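Local coordinates for protein putative transcriptional regulator, IclR family (Arthrobacter aurescens, PDB 3OBF) that probably acts as a DNA-binding transcription factor of the IclR family, represented here by its C-terminal, GAF-related domain, at residues Leu13-Met27 and Ala137-Ser149. Residues are numbered along the deposited sequence; the frame is centred on the assembly and turned at random.
Sequences LRELTERTGETSALM and ASVLIPAPKFRVS
E22 and R147 form a side-on salt bridge beyond the end of the strand pairing. R147 NH2 donates almost straight to E22 OE1 (2.7 Å, 173°), the nitrogen coming from the syn side, 28° out of the carboxylate plane, while NE reaches the syn lone pair of OE2 at 2.8 Å. P144 CG sits 3.5 Å above one face of the guanidinium, and NH1 binds the carbonyl of H44. E22 bends at chi2 (-71°), which turns its carboxylate past A143 CB toward the arginine. A water donates to E22 OE1 and to P142 O and accepts from T23 N, tying the turn before strand 24-29 to strand 135-144, past the last direct backbone pair. With an alanine in place of E22, R147 would probably lose its charge partner and the water one of its three anchors. In the antiparallel sheet of this IclR effector-binding domain, strands 24-29 and 135-144 are central neighbours; A25 and L140 form a hydrogen-bonded pair, as do M27 and S138, whose M27 N to S138 O bond measures 2.8 Å. On the face bearing V139 and I141, helix 3-20 packs through L16, whose CD2 lies 3.8 Å from both V139 CG1 and I141 CG1; A163 and C160 of helix 150-170 adjoin this layer. Across the sheet, selenomethionine M27 curls back at chi2 and chi3, setting SE 3.7 Å from L140 CD2, with F67 of helix 62-69 beside it.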
ATOM      1  N   LEU A  13      -0.213  -5.195 -12.997  1.00 24.99           N
ATOM      2  CA  LEU A  13       1.101  -4.973 -12.314  1.00 25.48           C
ATOM      3  C   LEU A  13       2.229  -5.003 -13.330  1.00 26.41           C
ATOM      4  O   LEU A  13       3.153  -4.217 -13.228  1.00 26.32           O
ATOM      5  CB  LEU A  13       1.393  -6.019 -11.229  1.00 23.81           C
ATOM      6  CG  LEU A  13       0.461  -6.201 -10.035  1.00 25.83           C
ATOM      7  CD1 LEU A  13       0.882  -7.455  -9.249  1.00 24.12           C
ATOM      8  CD2 LEU A  13       0.415  -4.945  -9.110  1.00 26.09           C
ATOM      9  N   ARG A  14       2.138  -5.902 -14.313  1.00 28.37           N
ATOM     10  CA  ARG A  14       3.202  -6.022 -15.325  1.00 31.13           C
ATOM     11  C   ARG A  14       3.304  -4.694 -16.109  1.00 31.61           C
ATOM     12  O   ARG A  14       4.384  -4.150 -16.271  1.00 31.74           O
ATOM     13  CB  ARG A  14       2.976  -7.237 -16.258  1.00 32.15           C
ATOM     14  CG  ARG A  14       4.107  -7.440 -17.309  1.00 37.46           C
ATOM     15  CD  ARG A  14       3.712  -8.438 -18.419  1.00 47.65           C
ATOM     16  NE  ARG A  14       2.247  -8.545 -18.557  1.00 53.88           N
ATOM     17  CZ  ARG A  14       1.614  -9.460 -19.285  1.00 56.98           C
ATOM     18  NH1 ARG A  14       2.298 -10.368 -19.979  1.00 59.83           N
ATOM     19  NH2 ARG A  14       0.290  -9.462 -19.329  1.00 57.98           N
ATOM     20  N   GLU A  15       2.154  -4.178 -16.533  1.00 32.05           N
ATOM     21  CA  GLU A  15       2.041  -2.908 -17.217  1.00 33.03           C
ATOM     22  C   GLU A  15       2.578  -1.763 -16.340  1.00 32.04           C
ATOM     23  O   GLU A  15       3.234  -0.840 -16.836  1.00 32.01           O
ATOM     24  CB  GLU A  15       0.563  -2.704 -17.602  1.00 34.89           C
ATOM     25  CG  GLU A  15       0.138  -1.388 -18.354  1.00 40.27           C
ATOM     26  CD  GLU A  15      -1.433  -1.243 -18.455  1.00 46.81           C
ATOM     27  OE1 GLU A  15      -2.165  -1.522 -17.440  1.00 48.30           O
ATOM     28  OE2 GLU A  15      -1.943  -0.847 -19.545  1.00 49.46           O
ATOM     29  N   LEU A  16       2.288  -1.805 -15.040  1.00 30.08           N
ATOM     30  CA  LEU A  16       2.690  -0.730 -14.170  1.00 29.05           C
ATOM     31  C   LEU A  16       4.220  -0.652 -13.997  1.00 30.18           C
ATOM     32  O   LEU A  16       4.808   0.444 -13.947  1.00 29.59           O
ATOM     33  CB  LEU A  16       2.004  -0.876 -12.816  1.00 28.39           C
ATOM     34  CG  LEU A  16       2.321   0.149 -11.716  1.00 26.07           C
ATOM     35  CD1 LEU A  16       1.877   1.539 -12.185  1.00 23.33           C
ATOM     36  CD2 LEU A  16       1.652  -0.246 -10.315  1.00 21.54           C
ATOM     37  N   THR A  17       4.854  -1.819 -13.876  1.00 30.97           N
ATOM     38  CA  THR A  17       6.294  -1.909 -13.774  1.00 32.73           C
ATOM     39  C   THR A  17       7.006  -1.498 -15.079  1.00 34.41           C
ATOM     40  O   THR A  17       8.063  -0.873 -15.034  1.00 34.41           O
ATOM     41  CB  THR A  17       6.722  -3.298 -13.254  1.00 32.75           C
ATOM     42  OG1 THR A  17       6.431  -3.356 -11.866  1.00 32.66           O
ATOM     43  CG2 THR A  17       8.236  -3.546 -13.436  1.00 33.55           C
ATOM     44  N   GLU A  18       6.432  -1.805 -16.236  1.00 36.60           N
ATOM     45  CA  GLU A  18       7.041  -1.297 -17.470  1.00 39.19           C
ATOM     46  C   GLU A  18       6.938   0.227 -17.631  1.00 39.10           C
ATOM     47  O   GLU A  18       7.801   0.822 -18.263  1.00 39.26           O
ATOM     48  CB  GLU A  18       6.576  -2.031 -18.746  1.00 41.15           C
ATOM     49  CG  GLU A  18       5.090  -2.367 -18.789  1.00 46.23           C
ATOM     50  CD  GLU A  18       4.702  -3.442 -19.825  1.00 53.81           C
ATOM     51  OE1 GLU A  18       5.499  -4.397 -20.081  1.00 54.02           O
ATOM     52  OE2 GLU A  18       3.563  -3.331 -20.369  1.00 57.87           O
ATOM     53  N   ARG A  19       5.915   0.844 -17.029  1.00 37.86           N
ATOM     54  CA  ARG A  19       5.720   2.299 -17.097  1.00 37.23           C
ATOM     55  C   ARG A  19       6.502   3.088 -15.994  1.00 35.40           C
ATOM     56  O   ARG A  19       6.819   4.270 -16.147  1.00 35.75           O
ATOM     57  CB  ARG A  19       4.224   2.608 -16.992  1.00 37.44           C
ATOM     58  CG  ARG A  19       3.347   1.967 -18.089  1.00 41.42           C
ATOM     59  CD  ARG A  19       3.943   2.297 -19.411  1.00 48.28           C
ATOM     60  NE  ARG A  19       3.066   2.056 -20.552  1.00 55.54           N
ATOM     61  CZ  ARG A  19       3.105   2.767 -21.679  1.00 58.64           C
ATOM     62  NH1 ARG A  19       2.273   2.480 -22.681  1.00 62.05           N
ATOM     63  NH2 ARG A  19       3.954   3.782 -21.803  1.00 58.12           N
ATOM     64  N   THR A  20       6.798   2.448 -14.882  1.00 33.10           N
ATOM     65  CA  THR A  20       7.442   3.157 -13.784  1.00 31.72           C
ATOM     66  C   THR A  20       8.891   2.771 -13.695  1.00 31.87           C
ATOM     67  O   THR A  20       9.699   3.506 -13.141  1.00 31.52           O
ATOM     68  CB  THR A  20       6.797   2.815 -12.428  1.00 31.18           C
ATOM     69  OG1 THR A  20       6.965   1.416 -12.187  1.00 29.92           O
ATOM     70  CG2 THR A  20       5.313   3.178 -12.422  1.00 30.41           C
ATOM     71  N   GLY A  21       9.210   1.581 -14.189  1.00 31.91           N
ATOM     72  CA  GLY A  21      10.549   1.034 -14.010  1.00 32.19           C
ATOM     73  C   GLY A  21      10.765   0.532 -12.603  1.00 32.31           C
ATOM     74  O   GLY A  21      11.878   0.147 -12.248  1.00 34.64           O
ATOM     75  N   GLU A  22       9.703   0.498 -11.797  1.00 31.08           N
ATOM     76  CA  GLU A  22       9.823   0.064 -10.408  1.00 29.65           C
ATOM     77  C   GLU A  22       9.016  -1.215 -10.145  1.00 27.94           C
ATOM     78  O   GLU A  22       8.132  -1.562 -10.916  1.00 25.35           O
ATOM     79  CB  GLU A  22       9.373   1.188  -9.471  1.00 30.35           C
ATOM     80  CG  GLU A  22      10.150   2.514  -9.616  1.00 32.76           C
ATOM     81  CD  GLU A  22      11.594   2.452  -9.095  1.00 34.95           C
ATOM     82  OE1 GLU A  22      11.999   1.432  -8.505  1.00 36.15           O
ATOM     83  OE2 GLU A  22      12.334   3.447  -9.248  1.00 36.81           O
ATOM     84  N   THR A  23       9.357  -1.921  -9.071  1.00 27.26           N
ATOM     85  CA  THR A  23       8.550  -3.060  -8.598  1.00 27.46           C
ATOM     86  C   THR A  23       7.065  -2.657  -8.382  1.00 27.02           C
ATOM     87  O   THR A  23       6.809  -1.560  -7.900  1.00 26.92           O
ATOM     88  CB  THR A  23       9.153  -3.562  -7.291  1.00 27.54           C
ATOM     89  OG1 THR A  23      10.495  -3.955  -7.555  1.00 29.10           O
ATOM     90  CG2 THR A  23       8.355  -4.737  -6.682  1.00 26.69           C
ATOM     91  N   SER A  24       6.121  -3.525  -8.785  1.00 26.70           N
ATOM     92  CA  SER A  24       4.662  -3.393  -8.497  1.00 25.63           C
ATOM     93  C   SER A  24       4.259  -4.640  -7.709  1.00 24.74           C
ATOM     94  O   SER A  24       4.745  -5.726  -8.006  1.00 24.88           O
ATOM     95  CB  SER A  24       3.821  -3.450  -9.761  1.00 24.62           C
ATOM     96  OG  SER A  24       4.330  -2.558 -10.696  1.00 30.26           O
ATOM     97  N   ALA A  25       3.361  -4.496  -6.741  1.00 23.49           N
ATOM     98  CA  ALA A  25       2.987  -5.619  -5.896  1.00 23.50           C
ATOM     99  C   ALA A  25       1.532  -5.538  -5.528  1.00 23.56           C
ATOM    100  O   ALA A  25       0.998  -4.451  -5.354  1.00 24.16           O
ATOM    101  CB  ALA A  25       3.824  -5.633  -4.633  1.00 23.31           C
ATOM    102  N   LEU A  26       0.899  -6.698  -5.397  1.00 23.61           N
ATOM    103  CA  LEU A  26      -0.427  -6.788  -4.886  1.00 24.04           C
ATOM    104  C   LEU A  26      -0.309  -7.266  -3.430  1.00 24.74           C
ATOM    105  O   LEU A  26       0.276  -8.324  -3.148  1.00 24.75           O
ATOM    106  CB  LEU A  26      -1.260  -7.782  -5.715  1.00 24.15           C
ATOM    107  CG  LEU A  26      -2.750  -7.931  -5.306  1.00 24.96           C
ATOM    108  CD1 LEU A  26      -3.559  -6.698  -5.764  1.00 26.47           C
ATOM    109  CD2 LEU A  26      -3.400  -9.207  -5.872  1.00 24.55           C
HETATM  110  N   MSE A  27      -0.871  -6.469  -2.518  1.00 23.80           N
HETATM  111  CA  MSE A  27      -0.857  -6.780  -1.101  1.00 23.54           C
HETATM  112  C   MSE A  27      -2.252  -7.232  -0.633  1.00 23.52           C
HETATM  113  O   MSE A  27      -3.288  -6.757  -1.140  1.00 22.63           O
HETATM  114  CB  MSE A  27      -0.423  -5.560  -0.287  1.00 23.26           C
HETATM  115  CG  MSE A  27       0.706  -4.779  -0.885  1.00 25.33           C
HETATM  116 SE   MSE A  27       2.352  -5.862  -1.069  1.00 29.36          SE
HETATM  117  CE  MSE A  27       2.859  -5.955   0.793  1.00 30.21           C
ATOM    118  N   ALA A 137      -7.697  -5.599  -1.311  1.00 26.72           N
ATOM    119  CA  ALA A 137      -6.286  -5.697  -1.592  1.00 25.44           C
ATOM    120  C   ALA A 137      -5.775  -4.292  -1.728  1.00 25.05           C
ATOM    121  O   ALA A 137      -6.545  -3.336  -1.683  1.00 25.63           O
ATOM    122  CB  ALA A 137      -6.047  -6.489  -2.893  1.00 24.91           C
ATOM    123  N   SER A 138      -4.476  -4.155  -1.909  1.00 24.56           N
ATOM    124  CA  SER A 138      -3.954  -2.905  -2.364  1.00 24.66           C
ATOM    125  C   SER A 138      -2.800  -3.088  -3.318  1.00 24.25           C
ATOM    126  O   SER A 138      -2.135  -4.114  -3.311  1.00 25.31           O
ATOM    127  CB  SER A 138      -3.600  -1.999  -1.187  1.00 24.79           C
ATOM    128  OG  SER A 138      -2.300  -2.169  -0.776  1.00 28.33           O
ATOM    129  N   VAL A 139      -2.581  -2.092  -4.166  1.00 24.15           N
ATOM    130  CA  VAL A 139      -1.407  -2.097  -5.035  1.00 23.94           C
ATOM    131  C   VAL A 139      -0.294  -1.261  -4.386  1.00 23.90           C
ATOM    132  O   VAL A 139      -0.560  -0.154  -3.900  1.00 23.52           O
ATOM    133  CB  VAL A 139      -1.773  -1.545  -6.418  1.00 24.21           C
ATOM    134  CG1 VAL A 139      -0.480  -1.407  -7.327  1.00 23.99           C
ATOM    135  CG2 VAL A 139      -2.870  -2.447  -7.072  1.00 23.51           C
ATOM    136  N   LEU A 140       0.924  -1.808  -4.358  1.00 23.48           N
ATOM    137  CA  LEU A 140       2.080  -1.152  -3.769  1.00 23.74           C
ATOM    138  C   LEU A 140       3.168  -0.924  -4.836  1.00 23.98           C
ATOM    139  O   LEU A 140       3.448  -1.817  -5.643  1.00 22.76           O
ATOM    140  CB  LEU A 140       2.642  -2.009  -2.618  1.00 24.35           C
ATOM    141  CG  LEU A 140       4.029  -1.704  -1.991  1.00 25.25           C
ATOM    142  CD1 LEU A 140       4.033  -0.361  -1.265  1.00 25.58           C
ATOM    143  CD2 LEU A 140       4.551  -2.857  -1.046  1.00 25.32           C
ATOM    144  N   ILE A 141       3.756   0.278  -4.835  1.00 24.35           N
ATOM    145  CA  ILE A 141       4.970   0.542  -5.569  1.00 24.58           C
ATOM    146  C   ILE A 141       6.038   0.868  -4.531  1.00 26.11           C
ATOM    147  O   ILE A 141       6.041   1.969  -3.959  1.00 26.55           O
ATOM    148  CB  ILE A 141       4.848   1.718  -6.613  1.00 25.08           C
ATOM    149  CG1 ILE A 141       3.712   1.476  -7.634  1.00 23.59           C
ATOM    150  CG2 ILE A 141       6.212   1.905  -7.349  1.00 23.75           C
ATOM    151  CD1 ILE A 141       3.476   2.669  -8.605  1.00 24.70           C
ATOM    152  N   PRO A 142       6.926  -0.096  -4.240  1.00 26.95           N
ATOM    153  CA  PRO A 142       8.103   0.252  -3.426  1.00 28.19           C
ATOM    154  C   PRO A 142       9.279   0.667  -4.315  1.00 29.76           C
ATOM    155  O   PRO A 142       9.384   0.190  -5.430  1.00 30.91           O
ATOM    156  CB  PRO A 142       8.410  -1.053  -2.718  1.00 28.04           C
ATOM    157  CG  PRO A 142       7.958  -2.182  -3.801  1.00 27.51           C
ATOM    158  CD  PRO A 142       6.930  -1.508  -4.682  1.00 26.76           C
ATOM    159  N   ALA A 143      10.153   1.549  -3.843  1.00 32.20           N
ATOM    160  CA  ALA A 143      11.311   1.999  -4.634  1.00 34.33           C
ATOM    161  C   ALA A 143      12.474   2.448  -3.709  1.00 36.71           C
ATOM    162  O   ALA A 143      12.237   2.795  -2.540  1.00 36.61           O
ATOM    163  CB  ALA A 143      10.900   3.128  -5.579  1.00 33.36           C
ATOM    164  N   PRO A 144      13.728   2.415  -4.208  1.00 38.91           N
ATOM    165  CA  PRO A 144      14.801   2.938  -3.320  1.00 41.16           C
ATOM    166  C   PRO A 144      14.764   4.467  -3.226  1.00 43.26           C
ATOM    167  O   PRO A 144      14.576   5.146  -4.257  1.00 42.52           O
ATOM    168  CB  PRO A 144      16.099   2.455  -3.973  1.00 41.49           C
ATOM    169  CG  PRO A 144      15.712   1.892  -5.335  1.00 40.62           C
ATOM    170  CD  PRO A 144      14.244   1.625  -5.345  1.00 38.84           C
ATOM    171  N   LYS A 145      14.905   4.989  -1.999  1.00 45.57           N
ATOM    172  CA  LYS A 145      14.828   6.430  -1.769  1.00 48.41           C
ATOM    173  C   LYS A 145      15.805   7.238  -2.618  1.00 49.89           C
ATOM    174  O   LYS A 145      15.430   8.287  -3.126  1.00 49.42           O
ATOM    175  CB  LYS A 145      14.971   6.810  -0.289  1.00 48.95           C
ATOM    176  CG  LYS A 145      14.535   8.265   0.001  1.00 50.38           C
ATOM    177  CD  LYS A 145      14.017   8.448   1.438  1.00 52.20           C
ATOM    178  CE  LYS A 145      13.926   9.915   1.831  1.00 54.82           C
ATOM    179  NZ  LYS A 145      14.319  10.152   3.275  1.00 57.05           N
ATOM    180  N   PHE A 146      17.030   6.739  -2.802  1.00 51.67           N
ATOM    181  CA  PHE A 146      18.037   7.515  -3.531  1.00 53.76           C
ATOM    182  C   PHE A 146      17.558   8.042  -4.903  1.00 53.70           C
ATOM    183  O   PHE A 146      17.939   9.137  -5.309  1.00 53.57           O
ATOM    184  CB  PHE A 146      19.390   6.778  -3.641  1.00 54.82           C
ATOM    185  CG  PHE A 146      19.373   5.589  -4.565  1.00 57.27           C
ATOM    186  CD1 PHE A 146      19.497   5.756  -5.952  1.00 58.84           C
ATOM    187  CD2 PHE A 146      19.249   4.294  -4.056  1.00 58.35           C
ATOM    188  CE1 PHE A 146      19.473   4.657  -6.818  1.00 58.99           C
ATOM    189  CE2 PHE A 146      19.237   3.196  -4.916  1.00 59.12           C
ATOM    190  CZ  PHE A 146      19.345   3.378  -6.297  1.00 59.04           C
ATOM    191  N   ARG A 147      16.703   7.290  -5.600  1.00 53.12           N
ATOM    192  CA  ARG A 147      16.347   7.692  -6.960  1.00 52.59           C
ATOM    193  C   ARG A 147      14.975   8.316  -7.062  1.00 52.00           C
ATOM    194  O   ARG A 147      14.527   8.672  -8.148  1.00 52.37           O
ATOM    195  CB  ARG A 147      16.542   6.547  -7.976  1.00 52.62           C
ATOM    196  CG  ARG A 147      15.869   5.213  -7.656  1.00 51.07           C
ATOM    197  CD  ARG A 147      15.927   4.297  -8.891  1.00 49.81           C
ATOM    198  NE  ARG A 147      15.065   3.112  -8.772  1.00 47.17           N
ATOM    199  CZ  ARG A 147      15.502   1.855  -8.847  1.00 46.12           C
ATOM    200  NH1 ARG A 147      16.801   1.614  -9.051  1.00 43.97           N
ATOM    201  NH2 ARG A 147      14.642   0.837  -8.720  1.00 44.48           N
ATOM    202  N   VAL A 148      14.319   8.465  -5.924  1.00 51.55           N
ATOM    203  CA  VAL A 148      12.949   8.967  -5.890  1.00 51.79           C
ATOM    204  C   VAL A 148      12.902  10.203  -5.028  1.00 52.64           C
ATOM    205  O   VAL A 148      13.156  10.146  -3.827  1.00 53.16           O
ATOM    206  CB  VAL A 148      11.911   7.928  -5.327  1.00 51.17           C
ATOM    207  CG1 VAL A 148      10.516   8.514  -5.351  1.00 50.92           C
ATOM    208  CG2 VAL A 148      11.923   6.630  -6.124  1.00 50.32           C
ATOM    209  N   SER A 149      12.584  11.315  -5.667  1.00 53.45           N
ATOM    210  CA  SER A 149      12.381  12.573  -5.003  1.00 54.31           C
ATOM    211  C   SER A 149      10.894  12.679  -4.710  1.00 54.67           C
ATOM    212  O   SER A 149      10.084  11.849  -5.189  1.00 53.99           O
ATOM    213  CB  SER A 149      12.786  13.707  -5.954  1.00 54.90           C
ATOM    214  OG  SER A 149      11.921  13.715  -7.076  1.00 54.14           O
TER
HETATM  215  O   HOH W   1      11.281  -0.590  -7.116  1.00 27.81           O